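Local coordinates for protein chloramphenicol acetyltransferase (Aliivibrio fischeri, PDB 6PXA) that probably transfers the acetyl group of acetyl-CoA to chloramphenicol, as a hexapeptide-repeat acyltransferase, and binds taurocholic acid in the crystal, at residues 161-166 / 170-175. Residues are numbered along the deposited sequence; the frame is centred on the assembly and turned at random.
Sequences YSVVVG and VVKKRF
R174 and Y161 meet through both backbone and side chain near the open end of the hairpin of strands 162-165 and 169-173. R174 N donates to Y161 O (2.9 Å). The arginine side chain leaves across the start of strand 162-165, beside Y161: CB and CG pass that oxygen, and CG lies 4.0 Å from V163 CG2. CD comes 4.1 Å and CZ 4.0 Å from Y161 CD1, and a bend at chi3 (65°) turns NH1 toward the CD1-CE1 side of the phenol, 3.3 Å from Y161 CE1, with guanidinium and ring planes 34° apart. F175 CE2 lies 3.8 Å above one face of the guanidinium, displaced toward its rim, while Y161 CD1 meets the edge of the F175 ring. The polar tip bonds elsewhere: NH1 to G145 O and, on a neighbouring subunit, NE to A95 O and NH2 weakly to W97 O and I98 O.

V163 faces two residues, V171 and K172, a beta bulge between the S162–K173 and V164–V170 pairs. V163 O accepts from V171 N at 2.8 Å, and V163 N gives to K172 O. The extra residue leaves V171 CG2 packed on V163 CG1, its CG1 3.6 Å from V165 CG2.

Strand 169-173 pairs antiparallel with 162-165, itself parallel to 147-148, extending at its edge one sheet of the left-handed beta-helix expected of hexapeptide-repeat proteins. Backbone bonds and valine methyls join the strands, whereas the R174 guanidinium, touched obliquely by Y161 and over one face by F175, links G145 O of its own chain to a neighbouring subunit, probably helping fix the interface.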
ATOM      1  N   TYR B 161     -15.650 -18.216   4.225  1.00 46.55           N
ATOM      2  CA  TYR B 161     -14.518 -19.027   4.680  1.00 45.97           C
ATOM      3  C   TYR B 161     -13.423 -19.147   3.626  1.00 48.01           C
ATOM      4  O   TYR B 161     -12.587 -20.065   3.695  1.00 46.43           O
ATOM      5  CB  TYR B 161     -14.990 -20.404   5.147  1.00 44.07           C
ATOM      6  CG  TYR B 161     -15.777 -20.290   6.425  1.00 47.61           C
ATOM      7  CD1 TYR B 161     -15.136 -20.225   7.655  1.00 45.05           C
ATOM      8  CD2 TYR B 161     -17.160 -20.190   6.395  1.00 50.35           C
ATOM      9  CE1 TYR B 161     -15.854 -20.095   8.827  1.00 42.87           C
ATOM     10  CE2 TYR B 161     -17.889 -20.054   7.551  1.00 52.86           C
ATOM     11  CZ  TYR B 161     -17.233 -20.001   8.757  1.00 50.14           C
ATOM     12  OH  TYR B 161     -17.982 -19.860   9.886  1.00 47.69           O
ATOM     13  N   SER B 162     -13.422 -18.229   2.659  1.00 43.04           N
ATOM     14  CA  SER B 162     -12.314 -18.080   1.729  1.00 43.62           C
ATOM     15  C   SER B 162     -11.157 -17.299   2.361  1.00 40.63           C
ATOM     16  O   SER B 162     -11.356 -16.401   3.192  1.00 38.41           O
ATOM     17  CB  SER B 162     -12.795 -17.360   0.459  1.00 45.53           C
ATOM     18  OG  SER B 162     -13.542 -18.230  -0.374  1.00 61.73           O
ATOM     19  N   VAL B 163      -9.936 -17.622   1.930  1.00 38.12           N
ATOM     20  CA  VAL B 163      -8.750 -16.820   2.225  1.00 35.39           C
ATOM     21  C   VAL B 163      -8.293 -16.149   0.934  1.00 36.28           C
ATOM     22  O   VAL B 163      -8.007 -16.831  -0.059  1.00 39.92           O
ATOM     23  CB  VAL B 163      -7.622 -17.685   2.812  1.00 36.56           C
ATOM     24  CG1 VAL B 163      -6.421 -16.814   3.230  1.00 39.62           C
ATOM     25  CG2 VAL B 163      -8.144 -18.518   3.953  1.00 38.08           C
ATOM     26  N   VAL B 164      -8.189 -14.821   0.949  1.00 33.96           N
ATOM     27  CA  VAL B 164      -7.965 -14.047  -0.274  1.00 34.72           C
ATOM     28  C   VAL B 164      -6.826 -13.074  -0.027  1.00 39.08           C
ATOM     29  O   VAL B 164      -6.819 -12.363   0.984  1.00 40.98           O
ATOM     30  CB  VAL B 164      -9.237 -13.300  -0.732  1.00 35.36           C
ATOM     31  CG1 VAL B 164      -9.070 -12.705  -2.158  1.00 34.71           C
ATOM     32  CG2 VAL B 164     -10.453 -14.228  -0.675  1.00 36.43           C
ATOM     33  N   VAL B 165      -5.862 -13.048  -0.944  1.00 39.79           N
ATOM     34  CA  VAL B 165      -4.716 -12.148  -0.852  1.00 39.43           C
ATOM     35  C   VAL B 165      -4.551 -11.421  -2.182  1.00 40.30           C
ATOM     36  O   VAL B 165      -5.108 -11.814  -3.204  1.00 41.02           O
ATOM     37  CB  VAL B 165      -3.392 -12.877  -0.502  1.00 34.54           C
ATOM     38  CG1 VAL B 165      -3.541 -13.719   0.759  1.00 37.52           C
ATOM     39  CG2 VAL B 165      -2.987 -13.810  -1.640  1.00 39.39           C
ATOM     40  N   GLY B 166      -3.729 -10.371  -2.153  1.00 39.13           N
ATOM     41  CA  GLY B 166      -3.334  -9.730  -3.391  1.00 42.95           C
ATOM     42  C   GLY B 166      -4.526  -9.279  -4.213  1.00 39.60           C
ATOM     43  O   GLY B 166      -5.543  -8.796  -3.691  1.00 42.51           O
ATOM     44  N   VAL B 170      -7.836 -16.107  -4.371  1.00 45.69           N
ATOM     45  CA  VAL B 170      -8.334 -17.046  -3.375  1.00 46.30           C
ATOM     46  C   VAL B 170      -7.294 -18.156  -3.231  1.00 38.73           C
ATOM     47  O   VAL B 170      -7.106 -18.965  -4.141  1.00 39.08           O
ATOM     48  CB  VAL B 170      -9.699 -17.611  -3.788  1.00 49.85           C
ATOM     49  CG1 VAL B 170     -10.284 -18.480  -2.676  1.00 51.22           C
ATOM     50  CG2 VAL B 170     -10.637 -16.477  -4.192  1.00 46.19           C
ATOM     51  N   VAL B 171      -6.636 -18.227  -2.078  1.00 40.45           N
ATOM     52  CA  VAL B 171      -5.543 -19.188  -1.931  1.00 49.10           C
ATOM     53  C   VAL B 171      -5.976 -20.491  -1.278  1.00 51.13           C
ATOM     54  O   VAL B 171      -5.273 -21.507  -1.433  1.00 44.93           O
ATOM     55  CB  VAL B 171      -4.353 -18.591  -1.150  1.00 50.17           C
ATOM     56  CG1 VAL B 171      -3.908 -17.294  -1.784  1.00 44.54           C
ATOM     57  CG2 VAL B 171      -4.723 -18.383   0.309  1.00 52.87           C
ATOM     58  N   LYS B 172      -7.092 -20.497  -0.554  1.00 50.57           N
ATOM     59  CA  LYS B 172      -7.659 -21.708   0.033  1.00 51.61           C
ATOM     60  C   LYS B 172      -9.000 -21.361   0.659  1.00 47.11           C
ATOM     61  O   LYS B 172      -9.366 -20.188   0.803  1.00 43.71           O
ATOM     62  CB  LYS B 172      -6.759 -22.327   1.094  1.00 53.02           C
ATOM     63  CG  LYS B 172      -6.434 -21.404   2.252  1.00 54.12           C
ATOM     64  CD  LYS B 172      -5.651 -22.152   3.326  1.00 62.04           C
ATOM     65  CE  LYS B 172      -6.473 -23.329   3.850  1.00 66.58           C
ATOM     66  NZ  LYS B 172      -5.986 -23.847   5.157  1.00 67.80           N
ATOM     67  N   LYS B 173      -9.729 -22.408   1.028  1.00 51.60           N
ATOM     68  CA  LYS B 173     -10.883 -22.317   1.910  1.00 52.05           C
ATOM     69  C   LYS B 173     -10.493 -22.918   3.257  1.00 51.54           C
ATOM     70  O   LYS B 173      -9.760 -23.904   3.307  1.00 55.79           O
ATOM     71  CB  LYS B 173     -12.094 -23.040   1.305  1.00 56.91           C
ATOM     72  CG  LYS B 173     -12.555 -22.406  -0.010  1.00 64.64           C
ATOM     73  CD  LYS B 173     -13.975 -22.814  -0.384  1.00 70.81           C
ATOM     74  CE  LYS B 173     -14.987 -21.801   0.121  1.00 70.18           C
ATOM     75  NZ  LYS B 173     -16.393 -22.157  -0.257  1.00 74.07           N
ATOM     76  N   ARG B 174     -10.925 -22.288   4.352  1.00 50.22           N
ATOM     77  CA  ARG B 174     -10.440 -22.708   5.670  1.00 43.38           C
ATOM     78  C   ARG B 174     -10.850 -24.140   5.984  1.00 44.49           C
ATOM     79  O   ARG B 174     -10.109 -24.862   6.661  1.00 47.83           O
ATOM     80  CB  ARG B 174     -10.955 -21.759   6.752  1.00 46.70           C
ATOM     81  CG  ARG B 174     -10.350 -20.348   6.725  1.00 44.47           C
ATOM     82  CD  ARG B 174     -11.158 -19.381   7.585  1.00 42.27           C
ATOM     83  NE  ARG B 174     -11.117 -19.716   9.007  1.00 48.64           N
ATOM     84  CZ  ARG B 174     -11.996 -19.292   9.916  1.00 50.00           C
ATOM     85  NH1 ARG B 174     -13.017 -18.513   9.581  1.00 50.27           N
ATOM     86  NH2 ARG B 174     -11.864 -19.659  11.179  1.00 58.79           N
ATOM     87  N   PHE B 175     -12.030 -24.569   5.519  1.00 45.50           N
ATOM     88  CA  PHE B 175     -12.553 -25.899   5.816  1.00 49.33           C
ATOM     89  C   PHE B 175     -13.141 -26.532   4.560  1.00 57.14           C
ATOM     90  O   PHE B 175     -13.378 -25.862   3.548  1.00 59.96           O
ATOM     91  CB  PHE B 175     -13.617 -25.841   6.922  1.00 53.74           C
ATOM     92  CG  PHE B 175     -13.188 -25.043   8.114  1.00 53.46           C
ATOM     93  CD1 PHE B 175     -12.313 -25.581   9.037  1.00 52.14           C
ATOM     94  CD2 PHE B 175     -13.643 -23.744   8.296  1.00 57.69           C
ATOM     95  CE1 PHE B 175     -11.912 -24.849  10.140  1.00 51.27           C
ATOM     96  CE2 PHE B 175     -13.242 -22.999   9.395  1.00 54.92           C
ATOM     97  CZ  PHE B 175     -12.365 -23.560  10.316  1.00 50.94           C
TER